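Local coordinates for Mlr7391 protein (Mesorhizobium loti, PDB 3HK4), which is of unproven function but, as an NTF2-like member of the SnoaL family, may act as a lyase resembling polyketide cyclases, at residues 43-54 against 63-72. Residues are numbered along the deposited sequence; the frame is centred on the assembly and turned at random.
Sequences EKYNADDIASYE and SHGKEALRQK
The imidazole of H64 meets the CB of A51 obliquely, its ND1 3.7 Å from that methyl, and the hydroxyl of Y53 also comes in at a slant. A water lies in the ring plane at the NE2 edge, and a second joins ND1 to the carbonyl of D49, so both ring nitrogens have polar partners. On the opposite face of this antiparallel hairpin stand S52 and S63. Their hydrogen-bonded pair is closed by S52 N to S63 O and S63 N to S52 O, both 2.8 Å.

Where the strand gives way to helix 66-78, G65 takes the N-cap position with a backbone shape suited to glycine. Its N reaches I50 O at 2.9 Å, while K66 N binds D48 O. The K66 side chain, with CG anti to the backbone N (chi1 -177°) and extended beyond, runs past the CB of N46 to set NZ 2.8 Å from E43 O, near the end of helix 38-45. A water links NZ with N46 O and D48 OD1. Deeper in, L69 crosses N46 and I50 at about a right angle, sets its CD2 against N46 ND2 and I50 CD1, the latter 3.9 Å from CD2, and turns its CD1 to S52.

K72, bent at chi3 (107°), brings NZ to S52 OG at 3.0 Å; that hydroxyl also binds E132 of the neighbouring strand 128-135. S63 OG bonds W75 of the second subunit. A hairpin passing straight into a helix thus illustrates how a lysine ammonium can be held by a carbonyl, here E43 O, more weakly by N46 O, and by water, while the nearby carboxylates of E43 and D48, beyond salt-bridge range, would probably help offset its charge. At K72 a serine hydroxyl does the holding, and E132 on that same hydroxyl may add to the favourable field.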
loop_
_atom_site.group_PDB
_atom_site.type_symbol
_atom_site.label_atom_id
_atom_site.label_comp_id
_atom_site.label_asym_id
_atom_site.label_seq_id
_atom_site.Cartn_x
_atom_site.Cartn_y
_atom_site.Cartn_z
ATOM N N GLU A 43 -7.776 -12.275 -8.853
ATOM C CA GLU A 43 -8.183 -11.971 -10.232
ATOM C C GLU A 43 -9.464 -12.693 -10.604
ATOM O O GLU A 43 -10.316 -12.169 -11.335
ATOM C CB GLU A 43 -7.034 -12.316 -11.187
ATOM C CG GLU A 43 -7.230 -11.909 -12.624
ATOM C CD GLU A 43 -8.155 -12.799 -13.427
ATOM O OE1 GLU A 43 -8.110 -14.034 -13.260
ATOM O OE2 GLU A 43 -8.904 -12.264 -14.280
ATOM N N LYS A 44 -9.608 -13.922 -10.164
ATOM C CA LYS A 44 -10.835 -14.668 -10.504
ATOM C C LYS A 44 -12.095 -14.153 -9.820
ATOM O O LYS A 44 -13.178 -14.083 -10.419
ATOM C CB LYS A 44 -10.663 -16.173 -10.160
ATOM C CG LYS A 44 -11.802 -17.106 -10.663
ATOM C CD LYS A 44 -11.484 -18.548 -10.425
ATOM C CE LYS A 44 -12.596 -19.447 -10.817
ATOM N NZ LYS A 44 -12.107 -20.837 -10.681
ATOM N N TYR A 45 -11.961 -13.750 -8.569
ATOM C CA TYR A 45 -13.149 -13.480 -7.789
ATOM C C TYR A 45 -13.384 -12.054 -7.341
ATOM O O TYR A 45 -14.504 -11.740 -7.001
ATOM C CB TYR A 45 -13.140 -14.397 -6.544
ATOM C CG TYR A 45 -13.404 -15.855 -6.888
ATOM C CD1 TYR A 45 -14.622 -16.230 -7.382
ATOM C CD2 TYR A 45 -12.443 -16.831 -6.718
ATOM C CE1 TYR A 45 -14.902 -17.502 -7.731
ATOM C CE2 TYR A 45 -12.712 -18.145 -7.052
ATOM C CZ TYR A 45 -13.979 -18.480 -7.520
ATOM O OH TYR A 45 -14.322 -19.765 -7.914
ATOM N N ASN A 46 -12.372 -11.198 -7.326
ATOM C CA ASN A 46 -12.593 -9.866 -6.781
ATOM C C ASN A 46 -13.427 -9.028 -7.709
ATOM O O ASN A 46 -13.222 -9.033 -8.913
ATOM C CB ASN A 46 -11.320 -9.104 -6.503
ATOM C CG ASN A 46 -10.529 -9.656 -5.346
ATOM O OD1 ASN A 46 -11.024 -10.459 -4.527
ATOM N ND2 ASN A 46 -9.296 -9.135 -5.203
ATOM N N ALA A 47 -14.368 -8.296 -7.145
ATOM C CA ALA A 47 -15.177 -7.360 -7.944
ATOM C C ALA A 47 -14.282 -6.212 -8.311
ATOM O O ALA A 47 -13.341 -5.903 -7.579
ATOM C CB ALA A 47 -16.351 -6.837 -7.122
ATOM N N ASP A 48 -14.533 -5.563 -9.439
ATOM C CA ASP A 48 -13.694 -4.439 -9.871
ATOM C C ASP A 48 -13.614 -3.312 -8.836
ATOM O O ASP A 48 -12.629 -2.577 -8.756
ATOM C CB ASP A 48 -14.259 -3.839 -11.149
ATOM C CG ASP A 48 -14.066 -4.738 -12.369
ATOM O OD1 ASP A 48 -13.301 -5.737 -12.302
ATOM O OD2 ASP A 48 -14.696 -4.406 -13.409
ATOM N N ASP A 49 -14.694 -3.167 -8.070
ATOM C CA ASP A 49 -14.784 -2.156 -7.043
ATOM C C ASP A 49 -14.666 -2.761 -5.639
ATOM O O ASP A 49 -15.239 -2.234 -4.698
ATOM C CB ASP A 49 -16.087 -1.385 -7.203
ATOM C CG ASP A 49 -17.327 -2.248 -7.071
ATOM O OD1 ASP A 49 -17.256 -3.483 -7.162
ATOM O OD2 ASP A 49 -18.407 -1.677 -6.903
ATOM N N ILE A 50 -13.929 -3.863 -5.497
ATOM C CA ILE A 50 -13.763 -4.466 -4.203
ATOM C C ILE A 50 -13.229 -3.465 -3.128
ATOM O O ILE A 50 -12.272 -2.749 -3.369
ATOM C CB ILE A 50 -12.833 -5.703 -4.283
ATOM C CG1 ILE A 50 -12.778 -6.392 -2.933
ATOM C CG2 ILE A 50 -11.417 -5.311 -4.882
ATOM C CD1 ILE A 50 -12.211 -7.826 -2.881
ATOM N N ALA A 51 -13.860 -3.461 -1.938
ATOM C CA ALA A 51 -13.430 -2.667 -0.775
ATOM C C ALA A 51 -12.712 -3.597 0.201
ATOM O O ALA A 51 -13.193 -4.669 0.474
ATOM C CB ALA A 51 -14.651 -2.050 -0.099
ATOM N N SER A 52 -11.540 -3.203 0.685
ATOM C CA SER A 52 -10.751 -4.024 1.584
ATOM C C SER A 52 -10.506 -3.220 2.839
ATOM O O SER A 52 -10.000 -2.098 2.770
ATOM C CB SER A 52 -9.434 -4.381 0.928
ATOM O OG SER A 52 -8.645 -5.263 1.766
ATOM N N TYR A 53 -10.802 -3.809 3.989
ATOM C CA TYR A 53 -10.719 -3.139 5.272
ATOM C C TYR A 53 -9.827 -3.887 6.265
ATOM O O TYR A 53 -10.172 -4.966 6.699
ATOM C CB TYR A 53 -12.140 -3.049 5.897
ATOM C CG TYR A 53 -13.114 -2.228 5.128
ATOM C CD1 TYR A 53 -13.188 -0.863 5.315
ATOM C CD2 TYR A 53 -13.990 -2.812 4.212
ATOM C CE1 TYR A 53 -14.102 -0.106 4.624
ATOM C CE2 TYR A 53 -14.871 -2.073 3.530
ATOM C CZ TYR A 53 -14.912 -0.717 3.712
ATOM O OH TYR A 53 -15.803 0.023 3.007
ATOM N N GLU A 54 -8.704 -3.282 6.644
ATOM C CA GLU A 54 -7.841 -3.825 7.696
ATOM C C GLU A 54 -8.463 -3.386 9.015
ATOM O O GLU A 54 -9.308 -2.492 9.024
ATOM C CB GLU A 54 -6.412 -3.304 7.563
ATOM C CG GLU A 54 -5.652 -3.870 6.370
ATOM C CD GLU A 54 -5.310 -5.348 6.536
ATOM O OE1 GLU A 54 -5.355 -5.843 7.693
ATOM O OE2 GLU A 54 -4.976 -6.009 5.516
ATOM N N SER A 63 -9.063 0.220 1.437
ATOM C CA SER A 63 -8.738 0.259 -0.004
ATOM C C SER A 63 -9.951 0.010 -0.897
ATOM O O SER A 63 -10.827 -0.771 -0.540
ATOM C CB SER A 63 -7.628 -0.775 -0.250
ATOM O OG SER A 63 -7.398 -0.908 -1.664
ATOM N N HIS A 64 -10.043 0.717 -2.038
ATOM C CA HIS A 64 -11.127 0.551 -2.980
ATOM C C HIS A 64 -10.576 0.343 -4.385
ATOM O O HIS A 64 -9.729 1.103 -4.826
ATOM C CB HIS A 64 -12.070 1.776 -2.989
ATOM C CG HIS A 64 -12.831 1.955 -1.705
ATOM N ND1 HIS A 64 -14.029 1.324 -1.461
ATOM C CD2 HIS A 64 -12.559 2.688 -0.600
ATOM C CE1 HIS A 64 -14.452 1.643 -0.249
ATOM N NE2 HIS A 64 -13.582 2.479 0.294
ATOM N N GLY A 65 -11.072 -0.685 -5.072
ATOM C CA GLY A 65 -10.683 -0.972 -6.458
ATOM C C GLY A 65 -9.910 -2.267 -6.499
ATOM O O GLY A 65 -9.115 -2.542 -5.607
ATOM N N LYS A 66 -10.112 -3.038 -7.572
ATOM C CA LYS A 66 -9.447 -4.354 -7.744
ATOM C C LYS A 66 -7.935 -4.218 -7.996
ATOM O O LYS A 66 -7.071 -4.930 -7.381
ATOM C CB LYS A 66 -10.166 -5.117 -8.881
ATOM C CG LYS A 66 -9.662 -6.521 -9.145
ATOM C CD LYS A 66 -10.537 -7.270 -10.115
ATOM C CE LYS A 66 -10.016 -8.668 -10.386
ATOM N NZ LYS A 66 -10.905 -9.467 -11.314
ATOM N N GLU A 67 -7.601 -3.290 -8.869
ATOM C CA GLU A 67 -6.213 -3.043 -9.211
ATOM C C GLU A 67 -5.487 -2.468 -8.015
ATOM O O GLU A 67 -4.344 -2.847 -7.750
ATOM C CB GLU A 67 -6.110 -2.098 -10.406
ATOM C CG GLU A 67 -4.704 -1.955 -10.935
ATOM C CD GLU A 67 -4.170 -3.194 -11.631
ATOM O OE1 GLU A 67 -4.934 -4.140 -11.918
ATOM O OE2 GLU A 67 -2.954 -3.202 -11.931
ATOM N N ALA A 68 -6.160 -1.603 -7.256
ATOM C CA ALA A 68 -5.578 -1.034 -6.011
ATOM C C ALA A 68 -5.214 -2.177 -5.093
ATOM O O ALA A 68 -4.143 -2.187 -4.512
ATOM C CB ALA A 68 -6.564 -0.147 -5.294
ATOM N N LEU A 69 -6.078 -3.177 -4.984
ATOM C CA LEU A 69 -5.778 -4.303 -4.053
ATOM C C LEU A 69 -4.624 -5.132 -4.526
ATOM O O LEU A 69 -3.893 -5.710 -3.735
ATOM C CB LEU A 69 -7.018 -5.152 -3.798
ATOM C CG LEU A 69 -7.068 -6.142 -2.632
ATOM C CD1 LEU A 69 -6.845 -5.418 -1.304
ATOM C CD2 LEU A 69 -8.427 -6.923 -2.643
ATOM N N ARG A 70 -4.477 -5.282 -5.836
ATOM C CA ARG A 70 -3.362 -5.995 -6.405
ATOM C C ARG A 70 -2.054 -5.271 -6.029
ATOM O O ARG A 70 -1.016 -5.891 -5.719
ATOM C CB ARG A 70 -3.580 -6.065 -7.934
ATOM C CG ARG A 70 -2.586 -6.821 -8.657
ATOM C CD ARG A 70 -2.877 -6.748 -10.140
ATOM N NE ARG A 70 -1.678 -7.184 -10.842
ATOM C CZ ARG A 70 -1.374 -6.914 -12.110
ATOM N NH1 ARG A 70 -2.156 -6.144 -12.849
ATOM N NH2 ARG A 70 -0.244 -7.402 -12.627
ATOM N N GLN A 71 -2.098 -3.940 -6.062
ATOM C CA GLN A 71 -0.916 -3.157 -5.706
ATOM C C GLN A 71 -0.604 -3.278 -4.244
ATOM O O GLN A 71 0.538 -3.450 -3.856
ATOM C CB GLN A 71 -1.141 -1.707 -6.109
ATOM C CG GLN A 71 -1.152 -1.523 -7.622
ATOM C CD GLN A 71 -1.933 -0.324 -8.138
ATOM O OE1 GLN A 71 -2.534 0.422 -7.373
ATOM N NE2 GLN A 71 -1.890 -0.108 -9.492
ATOM N N LYS A 72 -1.612 -3.157 -3.401
ATOM C CA LYS A 72 -1.429 -3.317 -1.969
ATOM C C LYS A 72 -0.862 -4.704 -1.700
ATOM O O LYS A 72 0.052 -4.898 -0.873
ATOM C CB LYS A 72 -2.791 -3.196 -1.268
ATOM C CG LYS A 72 -2.716 -3.428 0.263
ATOM C CD LYS A 72 -4.014 -3.110 1.022
ATOM C CE LYS A 72 -4.759 -4.393 1.515
ATOM N NZ LYS A 72 -5.954 -4.192 2.484
HETATM O O HOH W 1 -7.194 -7.611 -6.730
HETATM O O HOH W 2 -13.518 -8.251 -11.830
HETATM O O HOH W 3 -15.204 0.304 -3.871
HETATM O O HOH W 4 -9.282 -2.440 -2.864
HETATM O O HOH W 5 -14.706 3.295 2.708
#